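Local atomic coordinates of superoxide dismutase [Cu-Zn] (Bacteroidetes bacterium GWA2_30_7, PDB entry 7B4O), a protein that probably catalyses the dismutation of superoxide to oxygen and hydrogen peroxide, and here carries zinc at both the copper and the zinc position. Residues A[45-50]-A[92-97]; A[70-75]-A[114-119]; A[81-86]-A[107-112]. One frame throughout, in Å; residues are numbered along the deposited sequence.

Contact 1 (A[45-50]-A[92-97])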
loop_
_atom_site.group_PDB
_atom_site.type_symbol
_atom_site.label_atom_id
_atom_site.label_comp_id
_atom_site.label_asym_id
_atom_site.label_seq_id
_atom_site.Cartn_x
_atom_site.Cartn_y
_atom_site.Cartn_z
ATOM N N PRO A 45 5.402 -12.677 -21.741
ATOM C CA PRO A 45 5.576 -11.696 -22.806
ATOM C C PRO A 45 4.225 -11.273 -23.396
ATOM O O PRO A 45 3.341 -12.109 -23.523
ATOM C CB PRO A 45 6.439 -12.434 -23.837
ATOM C CG PRO A 45 7.217 -13.402 -22.994
ATOM C CD PRO A 45 6.225 -13.872 -21.952
ATOM N N GLY A 46 4.109 -9.991 -23.728
ATOM C CA GLY A 46 2.922 -9.406 -24.375
ATOM C C GLY A 46 2.210 -8.407 -23.477
ATOM O O GLY A 46 2.816 -7.915 -22.493
ATOM N N LYS A 47 0.962 -8.108 -23.809
ATOM C CA LYS A 47 0.223 -6.977 -23.200
ATOM C C LYS A 47 -0.577 -7.465 -21.995
ATOM O O LYS A 47 -1.260 -8.495 -22.088
ATOM C CB LYS A 47 -0.683 -6.326 -24.245
ATOM C CG LYS A 47 0.050 -5.528 -25.314
ATOM C CD LYS A 47 -0.916 -4.841 -26.268
ATOM C CE LYS A 47 -0.361 -3.625 -26.974
ATOM N NZ LYS A 47 -1.401 -3.022 -27.835
ATOM N N HIS A 48 -0.536 -6.692 -20.923
ATOM C CA HIS A 48 -1.220 -6.987 -19.644
ATOM C C HIS A 48 -2.026 -5.775 -19.198
ATOM O O HIS A 48 -1.445 -4.685 -19.093
ATOM C CB HIS A 48 -0.191 -7.363 -18.578
ATOM C CG HIS A 48 0.527 -8.627 -18.881
ATOM N ND1 HIS A 48 0.097 -9.822 -18.390
ATOM C CD2 HIS A 48 1.620 -8.880 -19.620
ATOM C CE1 HIS A 48 0.906 -10.785 -18.799
ATOM N NE2 HIS A 48 1.860 -10.231 -19.548
ATOM N N GLY A 49 -3.314 -5.982 -18.922
ATOM C CA GLY A 49 -4.138 -4.963 -18.263
ATOM C C GLY A 49 -3.441 -4.394 -17.047
ATOM O O GLY A 49 -2.862 -5.146 -16.250
ATOM N N PHE A 50 -3.531 -3.079 -16.900
ATOM C CA PHE A 50 -2.751 -2.294 -15.916
ATOM C C PHE A 50 -3.709 -1.265 -15.324
ATOM O O PHE A 50 -4.013 -0.270 -16.009
ATOM C CB PHE A 50 -1.551 -1.670 -16.638
ATOM C CG PHE A 50 -0.577 -0.928 -15.770
ATOM C CD1 PHE A 50 0.333 -1.600 -14.967
ATOM C CD2 PHE A 50 -0.527 0.457 -15.805
ATOM C CE1 PHE A 50 1.246 -0.894 -14.187
ATOM C CE2 PHE A 50 0.386 1.164 -15.042
ATOM C CZ PHE A 50 1.268 0.485 -14.233
ATOM N N ASN A 92 -2.613 -0.824 -20.836
ATOM C CA ASN A 92 -1.818 -2.074 -20.845
ATOM C C ASN A 92 -0.356 -1.742 -20.582
ATOM O O ASN A 92 0.123 -0.667 -21.004
ATOM C CB ASN A 92 -1.940 -2.840 -22.157
ATOM C CG ASN A 92 -3.322 -3.432 -22.314
ATOM O OD1 ASN A 92 -3.660 -4.388 -21.624
ATOM N ND2 ASN A 92 -4.129 -2.854 -23.186
ATOM N N ILE A 93 0.330 -2.694 -19.968
ATOM C CA ILE A 93 1.809 -2.695 -19.916
ATOM C C ILE A 93 2.289 -3.890 -20.746
ATOM O O ILE A 93 1.662 -4.957 -20.689
ATOM C CB ILE A 93 2.317 -2.697 -18.465
ATOM C CG1 ILE A 93 3.828 -2.473 -18.441
ATOM C CG2 ILE A 93 1.893 -3.942 -17.712
ATOM C CD1 ILE A 93 4.391 -2.161 -17.080
ATOM N N THR A 94 3.347 -3.684 -21.515
ATOM C CA THR A 94 3.902 -4.703 -22.427
ATOM C C THR A 94 5.170 -5.282 -21.801
ATOM O O THR A 94 6.092 -4.513 -21.493
ATOM C CB THR A 94 4.162 -4.137 -23.824
ATOM O OG1 THR A 94 2.918 -3.650 -24.325
ATOM C CG2 THR A 94 4.725 -5.172 -24.773
ATOM N N ALA A 95 5.195 -6.603 -21.647
ATOM C CA ALA A 95 6.390 -7.354 -21.207
ATOM C C ALA A 95 7.158 -7.847 -22.437
ATOM O O ALA A 95 6.529 -8.339 -23.382
ATOM C CB ALA A 95 5.987 -8.485 -20.292
ATOM N N ASP A 96 8.489 -7.727 -22.388
ATOM C CA ASP A 96 9.405 -8.218 -23.447
ATOM C C ASP A 96 9.589 -9.737 -23.309
ATOM O O ASP A 96 8.943 -10.369 -22.438
ATOM C CB ASP A 96 10.727 -7.447 -23.432
ATOM C CG ASP A 96 11.615 -7.666 -22.219
ATOM O OD1 ASP A 96 11.416 -8.667 -21.512
ATOM O OD2 ASP A 96 12.516 -6.822 -22.005
ATOM N N GLU A 97 10.449 -10.308 -24.144
ATOM C CA GLU A 97 10.631 -11.783 -24.225
ATOM C C GLU A 97 11.208 -12.330 -22.907
ATOM O O GLU A 97 11.080 -13.543 -22.676
ATOM C CB GLU A 97 11.466 -12.145 -25.449
ATOM C CG GLU A 97 12.923 -11.756 -25.354
ATOM C CD GLU A 97 13.757 -12.212 -26.549
ATOM O OE1 GLU A 97 13.894 -13.451 -26.764
ATOM O OE2 GLU A 97 14.261 -11.332 -27.280
#
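Gly46 and His48 pair with Ala95 and Ile93 in an antiparallel register, the axes of strand 46-50 and strand 92-95 approaching to 4.4 Å with their N-to-C directions 148° apart. Two hydrogen-bonded pairs fix that register. Gly46 N reaches Ala95 O at 3.0 Å and Ala95 N returns to Gly46 O, while His48 N and Ile93 O, and Ile93 N and His48 O, close the second ring. Between them Lys47 and Thr94 form a non-hydrogen-bonded pair, and Lys47 CA directs a CA-H...O contact to Ile93 O at 3.5 Å. On their face of the sheet Lys47 CG lies 3.6 Å from Thr94 OG1.

His48, Ile93 and Ala95 point to the other face, which belongs to the interior of the Greek-key beta-barrel of copper-zinc superoxide dismutases; there Ile93 also touches Ala38 and Leu40 of strand 33-41 and Leu103 of strand 101-107. The His48 ring presents an edge to Ile93 O, and its nitrogens are held by two carbonyls, ND1 by His126 O and NE2 by Ser44 O, which fixes the ring's rotation. Phe50 has CG anti to its backbone N (chi1 -175°), a setting that carries the ring past Ile93, with Phe50 CD1 3.9 Å from Ile93 CG2. At the same end Asn92 folds its amide back over the neighbouring strand: Asn92 OD1 comes to 3.2 Å from Gly49 N, but the angle is too poor for a hydrogen bond, and this oxygen instead accepts from Asp130 N.

Contact 2 (A[70-75]-A[114-119]). With ZN (zinc ion), chain H.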
loop_
_atom_site.group_PDB
_atom_site.type_symbol
_atom_site.label_atom_id
_atom_site.label_comp_id
_atom_site.label_asym_id
_atom_site.label_seq_id
_atom_site.Cartn_x
_atom_site.Cartn_y
_atom_site.Cartn_z
ATOM N N PHE A 70 -11.183 1.460 -10.030
ATOM C CA PHE A 70 -11.378 2.737 -9.317
ATOM C C PHE A 70 -12.158 3.670 -10.258
ATOM O O PHE A 70 -11.653 4.061 -11.339
ATOM C CB PHE A 70 -10.047 3.315 -8.869
ATOM C CG PHE A 70 -10.170 4.612 -8.121
ATOM C CD1 PHE A 70 -11.062 4.726 -7.068
ATOM C CD2 PHE A 70 -9.395 5.705 -8.459
ATOM C CE1 PHE A 70 -11.164 5.910 -6.352
ATOM C CE2 PHE A 70 -9.516 6.899 -7.755
ATOM C CZ PHE A 70 -10.398 6.992 -6.708
ATOM N N ASN A 71 -13.390 3.988 -9.862
ATOM C CA ASN A 71 -14.374 4.623 -10.766
ATOM C C ASN A 71 -15.226 5.610 -9.979
ATOM O O ASN A 71 -16.451 5.513 -9.972
ATOM C CB ASN A 71 -15.215 3.555 -11.460
ATOM C CG ASN A 71 -16.137 4.130 -12.513
ATOM O OD1 ASN A 71 -15.883 5.211 -13.055
ATOM N ND2 ASN A 71 -17.179 3.384 -12.816
ATOM N N PRO A 72 -14.610 6.626 -9.345
ATOM C CA PRO A 72 -15.377 7.573 -8.535
ATOM C C PRO A 72 -16.345 8.422 -9.375
ATOM O O PRO A 72 -17.304 8.927 -8.808
ATOM C CB PRO A 72 -14.291 8.417 -7.870
ATOM C CG PRO A 72 -13.137 8.360 -8.838
ATOM C CD PRO A 72 -13.171 6.937 -9.373
ATOM N N GLU A 73 -16.107 8.551 -10.690
ATOM C CA GLU A 73 -16.999 9.347 -11.584
ATOM C C GLU A 73 -18.157 8.488 -12.109
ATOM O O GLU A 73 -19.025 9.050 -12.761
ATOM C CB GLU A 73 -16.184 9.980 -12.709
ATOM C CG GLU A 73 -15.290 11.106 -12.201
ATOM C CD GLU A 73 -16.055 12.343 -11.735
ATOM O OE1 GLU A 73 -16.965 12.770 -12.466
ATOM O OE2 GLU A 73 -15.762 12.869 -10.629
ATOM N N GLU A 74 -18.163 7.174 -11.840
ATOM C CA GLU A 74 -19.251 6.248 -12.269
ATOM C C GLU A 74 -19.368 6.301 -13.795
ATOM O O GLU A 74 -20.493 6.461 -14.329
ATOM C CB GLU A 74 -20.568 6.585 -11.571
ATOM C CG GLU A 74 -20.495 6.416 -10.060
ATOM C CD GLU A 74 -21.734 6.828 -9.280
ATOM O OE1 GLU A 74 -21.659 6.884 -8.032
ATOM O OE2 GLU A 74 -22.759 7.102 -9.913
ATOM N N LYS A 75 -18.234 6.192 -14.478
ATOM C CA LYS A 75 -18.123 6.220 -15.950
ATOM C C LYS A 75 -17.863 4.801 -16.465
ATOM O O LYS A 75 -17.762 3.862 -15.652
ATOM C CB LYS A 75 -17.066 7.253 -16.346
ATOM C CG LYS A 75 -17.575 8.684 -16.148
ATOM C CD LYS A 75 -16.618 9.781 -16.537
ATOM C CE LYS A 75 -16.262 9.795 -18.006
ATOM N NZ LYS A 75 -17.425 10.121 -18.857
ATOM N N GLY A 114 -8.370 14.607 -2.573
ATOM C CA GLY A 114 -9.816 14.701 -2.826
ATOM C C GLY A 114 -10.416 13.373 -3.255
ATOM O O GLY A 114 -9.752 12.331 -3.071
ATOM N N GLU A 115 -11.623 13.425 -3.834
ATOM C CA GLU A 115 -12.488 12.251 -4.149
ATOM C C GLU A 115 -11.828 11.334 -5.186
ATOM O O GLU A 115 -12.057 10.116 -5.115
ATOM C CB GLU A 115 -13.851 12.720 -4.665
ATOM C CG GLU A 115 -14.675 13.435 -3.607
ATOM C CD GLU A 115 -16.022 13.972 -4.072
ATOM O OE1 GLU A 115 -16.457 13.609 -5.189
ATOM O OE2 GLU A 115 -16.636 14.755 -3.312
ATOM N N HIS A 116 -11.078 11.899 -6.132
ATOM C CA HIS A 116 -10.394 11.154 -7.222
ATOM C C HIS A 116 -9.021 10.647 -6.758
ATOM O O HIS A 116 -8.312 10.081 -7.617
ATOM C CB HIS A 116 -10.225 12.027 -8.475
ATOM C CG HIS A 116 -11.490 12.344 -9.194
ATOM N ND1 HIS A 116 -11.503 13.032 -10.409
ATOM C CD2 HIS A 116 -12.780 12.078 -8.891
ATOM C CE1 HIS A 116 -12.747 13.171 -10.807
ATOM N NE2 HIS A 116 -13.547 12.594 -9.895
ATOM N N SER A 117 -8.614 10.889 -5.501
ATOM C CA SER A 117 -7.235 10.566 -5.048
ATOM C C SER A 117 -6.991 9.074 -5.235
ATOM O O SER A 117 -7.830 8.270 -4.816
ATOM C CB SER A 117 -6.929 10.949 -3.627
ATOM O OG SER A 117 -5.605 10.542 -3.295
ATOM N N ILE A 118 -5.836 8.728 -5.792
ATOM C CA ILE A 118 -5.424 7.308 -5.975
ATOM C C ILE A 118 -4.698 6.809 -4.733
ATOM O O ILE A 118 -4.380 5.604 -4.689
ATOM C CB ILE A 118 -4.582 7.133 -7.245
ATOM C CG1 ILE A 118 -3.232 7.850 -7.146
ATOM C CG2 ILE A 118 -5.395 7.551 -8.460
ATOM C CD1 ILE A 118 -2.270 7.454 -8.225
ATOM N N ILE A 119 -4.428 7.663 -3.753
ATOM C CA ILE A 119 -3.684 7.229 -2.537
ATOM C C ILE A 119 -4.542 6.217 -1.777
ATOM O O ILE A 119 -5.712 6.491 -1.488
ATOM C CB ILE A 119 -3.299 8.425 -1.650
ATOM C CG1 ILE A 119 -2.425 9.441 -2.384
ATOM C CG2 ILE A 119 -2.649 7.936 -0.371
ATOM C CD1 ILE A 119 -1.147 8.907 -2.954
HETATM ZN ZN ZN H . -16.783 11.721 -5.847
#
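Glu73 OE2 and His116 NE2 are modelled only 2.3 Å apart, too short for an ordinary hydrogen bond. The exact length is therefore doubtful, although the His-carboxylate pairing itself is supported by the N-H...O angle of 149° and by the position of OE2 at the ring edge, near its plane. The two flat groups are nearly perpendicular, with carboxylate and imidazole planes 76° apart. Glu73 achieves this by bending at its second torsion (chi2 -69°), which turns the carboxylate back to the histidine.

Beside this polar pair, Pro72 CG packs 3.7 Å from His116 CD2. Phe70 is buried, together with Ile118, at the inner end of the contact: its edge is directed at the carbonyls of the opposite loop, Phe70 CE2 lying 3.4 Å from His116 O. Phe70 CZ lies equally close to Ser117 O, which meets the ring obliquely. Pro72 CD sits 3.6 Å above the centre of the Phe70 ring, so the proline covers one face of its own segment's aromatic group.

Both sides are shaped by type I beta turns, Asn71 to Glu74 and Gly114 to Ser117. The first is backed by paired bonds between Asn71 and Lys75, in which Lys75 N meets a lone pair of Asn71 OD1 in the carbonyl plane at 2.9 Å. On the second turn Glu115 OE1 binds a zinc ion at 2.0 Å, separate from the active-site metals.

Phe70 directly follows His69, the histidine shared by the two active-site zinc ions. The contact thus joins the metal-binding loop after strand 46-53 to the loop between strands 101-107 and 122-126, with Phe70 and Ile118 both resting on Ile52 of strand 46-53 and Ile118 also on Ile149 of strand 143-151.

Contact 3 (A[81-86]-A[107-112]). With ZN (zinc ion), chain F.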
loop_
_atom_site.group_PDB
_atom_site.type_symbol
_atom_site.label_atom_id
_atom_site.label_comp_id
_atom_site.label_asym_id
_atom_site.label_seq_id
_atom_site.Cartn_x
_atom_site.Cartn_y
_atom_site.Cartn_z
ATOM N N MET A 81 -6.525 7.382 -22.946
ATOM C CA MET A 81 -6.711 8.558 -23.839
ATOM C C MET A 81 -8.202 8.881 -24.015
ATOM O O MET A 81 -8.494 9.947 -24.589
ATOM C CB MET A 81 -6.110 8.295 -25.228
ATOM C CG MET A 81 -7.005 7.419 -26.104
ATOM S SD MET A 81 -6.518 7.299 -27.849
ATOM C CE MET A 81 -7.695 8.427 -28.595
ATOM N N ASP A 82 -9.107 8.000 -23.576
ATOM C CA ASP A 82 -10.573 8.183 -23.771
ATOM C C ASP A 82 -11.113 9.132 -22.698
ATOM O O ASP A 82 -10.626 9.099 -21.556
ATOM C CB ASP A 82 -11.328 6.856 -23.706
ATOM C CG ASP A 82 -11.029 5.906 -24.851
ATOM O OD1 ASP A 82 -10.513 6.374 -25.895
ATOM O OD2 ASP A 82 -11.328 4.704 -24.678
ATOM N N MET A 83 -12.100 9.946 -23.056
ATOM C CA MET A 83 -12.877 10.741 -22.074
ATOM C C MET A 83 -13.781 9.788 -21.291
ATOM O O MET A 83 -13.937 9.967 -20.084
ATOM C CB MET A 83 -13.713 11.793 -22.802
ATOM C CG MET A 83 -12.867 12.805 -23.535
ATOM S SD MET A 83 -11.784 13.671 -22.388
ATOM C CE MET A 83 -10.216 12.880 -22.720
ATOM N N SER A 84 -14.339 8.784 -21.971
ATOM C CA SER A 84 -15.177 7.731 -21.351
ATOM C C SER A 84 -14.256 6.643 -20.782
ATOM O O SER A 84 -14.000 5.644 -21.486
ATOM C CB SER A 84 -16.170 7.193 -22.340
ATOM O OG SER A 84 -17.026 6.268 -21.713
ATOM N N ARG A 85 -13.752 6.869 -19.571
ATOM C CA ARG A 85 -12.847 5.930 -18.871
ATOM C C ARG A 85 -13.073 6.021 -17.365
ATOM O O ARG A 85 -13.561 7.044 -16.871
ATOM C CB ARG A 85 -11.381 6.207 -19.211
ATOM C CG ARG A 85 -10.873 7.557 -18.728
ATOM C CD ARG A 85 -9.364 7.671 -18.829
ATOM N NE ARG A 85 -8.693 7.329 -17.569
ATOM C CZ ARG A 85 -7.458 7.687 -17.255
ATOM N NH1 ARG A 85 -6.721 8.369 -18.115
ATOM N NH2 ARG A 85 -6.968 7.375 -16.072
ATOM N N HIS A 86 -12.690 4.959 -16.669
ATOM C CA HIS A 86 -12.526 4.946 -15.203
ATOM C C HIS A 86 -11.240 5.705 -14.873
ATOM O O HIS A 86 -10.300 5.660 -15.685
ATOM C CB HIS A 86 -12.407 3.499 -14.705
ATOM C CG HIS A 86 -13.578 2.645 -15.034
ATOM N ND1 HIS A 86 -13.468 1.311 -15.339
ATOM C CD2 HIS A 86 -14.894 2.939 -15.109
ATOM C CE1 HIS A 86 -14.675 0.824 -15.548
ATOM N NE2 HIS A 86 -15.554 1.794 -15.424
ATOM N N ASP A 107 -0.658 10.877 -17.433
ATOM C CA ASP A 107 -2.101 10.730 -17.157
ATOM C C ASP A 107 -2.636 12.082 -16.691
ATOM O O ASP A 107 -2.046 12.691 -15.805
ATOM C CB ASP A 107 -2.336 9.614 -16.144
ATOM C CG ASP A 107 -3.794 9.223 -16.082
ATOM O OD1 ASP A 107 -4.588 10.011 -15.537
ATOM O OD2 ASP A 107 -4.119 8.151 -16.570
ATOM N N LYS A 108 -3.734 12.540 -17.294
ATOM C CA LYS A 108 -4.319 13.878 -17.021
ATOM C C LYS A 108 -5.500 13.765 -16.051
ATOM O O LYS A 108 -6.102 14.803 -15.756
ATOM C CB LYS A 108 -4.725 14.521 -18.346
ATOM C CG LYS A 108 -3.547 14.841 -19.254
ATOM C CD LYS A 108 -3.860 15.871 -20.322
ATOM C CE LYS A 108 -2.617 16.505 -20.910
ATOM N NZ LYS A 108 -2.138 17.648 -20.095
ATOM N N MET A 109 -5.815 12.570 -15.554
ATOM C CA MET A 109 -7.011 12.336 -14.703
ATOM C C MET A 109 -6.625 11.980 -13.260
ATOM O O MET A 109 -7.370 12.348 -12.345
ATOM C CB MET A 109 -7.879 11.219 -15.290
ATOM C CG MET A 109 -8.446 11.567 -16.643
ATOM S SD MET A 109 -9.964 10.672 -16.952
ATOM C CE MET A 109 -10.512 11.417 -18.494
ATOM N N ILE A 110 -5.520 11.267 -13.044
ATOM C CA ILE A 110 -5.190 10.781 -11.674
ATOM C C ILE A 110 -4.644 11.951 -10.834
ATOM O O ILE A 110 -3.875 12.788 -11.358
ATOM C CB ILE A 110 -4.273 9.541 -11.716
ATOM C CG1 ILE A 110 -2.914 9.811 -12.356
ATOM C CG2 ILE A 110 -4.988 8.383 -12.403
ATOM C CD1 ILE A 110 -2.137 8.533 -12.617
ATOM N N VAL A 111 -5.073 12.022 -9.575
ATOM C CA VAL A 111 -4.628 13.058 -8.593
ATOM C C VAL A 111 -4.313 12.378 -7.258
ATOM O O VAL A 111 -4.632 11.179 -7.109
ATOM C CB VAL A 111 -5.679 14.170 -8.425
ATOM C CG1 VAL A 111 -5.918 14.921 -9.729
ATOM C CG2 VAL A 111 -6.989 13.630 -7.888
ATOM N N PHE A 112 -3.721 13.122 -6.322
ATOM C CA PHE A 112 -3.260 12.604 -5.008
ATOM C C PHE A 112 -4.081 13.182 -3.853
ATOM O O PHE A 112 -3.716 12.930 -2.691
ATOM C CB PHE A 112 -1.779 12.919 -4.794
ATOM C CG PHE A 112 -0.861 12.430 -5.888
ATOM C CD1 PHE A 112 -0.997 11.159 -6.426
ATOM C CD2 PHE A 112 0.147 13.241 -6.379
ATOM C CE1 PHE A 112 -0.156 10.727 -7.441
ATOM C CE2 PHE A 112 0.991 12.797 -7.386
ATOM C CZ PHE A 112 0.841 11.544 -7.918
HETATM ZN ZN ZN F . -11.907 0.312 -16.134
#
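Arg85 bends at chi3 (-95°) and Asp107 sets CG anti to its backbone N, which brings the NH1/NH2 edge of the guanidinium to a single carboxylate oxygen, approached from the opposite direction. Their salt bridge ties the zinc loop of the superoxide dismutase barrel to the turn leaving strand 101-107. Arg85 NH1 and NH2 both grip Asp107 OD2, each at 3.0 Å; NH2 meets the syn lone pair of Asp107 OD2, whereas NH1 comes from above the carboxylate plane, and the two planes stand 84° apart. Tyr105 OH is a further partner of OD2. The other oxygen, Asp107 OD1, accepts from Met109 N at 2.8 Å and from Ile110 N, reached from opposite faces of its plane in an Asx turn and an Asx motif.

Arg85 NE bonds to His86 O almost straight (176°), in the guanidinium plane, and Pro80 O and Ile87 O take further N-H groups. These bonds fix the rotation of the guanidinium, and the one from NE ties it to the backbone of His86, whose ND1 binds zinc at 2.0 Å together with His69, His77 and Asp89. Met109 runs alongside the arginine in the opposite direction. Its SD rests 3.5 Å above the guanidinium plane, offset toward the rim, and Met109 CE ends 3.8 Å from Asp82 O.

How the contacts relate
Along the chain the segments run 45-50, 70-75, 81-86, 92-97, 107-112 and 114-119. Contact 1 closes the span 51-91, which holds the metal-binding loop, by pairing the strands at its two ends. Contacts 2 and 3 each start within that span and finish beyond it, so both cross contact 1, while the shorter closure of contact 3 falls wholly within that of contact 2. Their centres are about 10 Å apart, and they touch where Ile118 N approaches Val111 O at 3.0 Å, a probable hydrogen bond. Together they hold the metal loop to the connection between strands 101-107 and 122-126; contact 1 lies about 25 Å from contact 2, centre to centre, across the chain's middle.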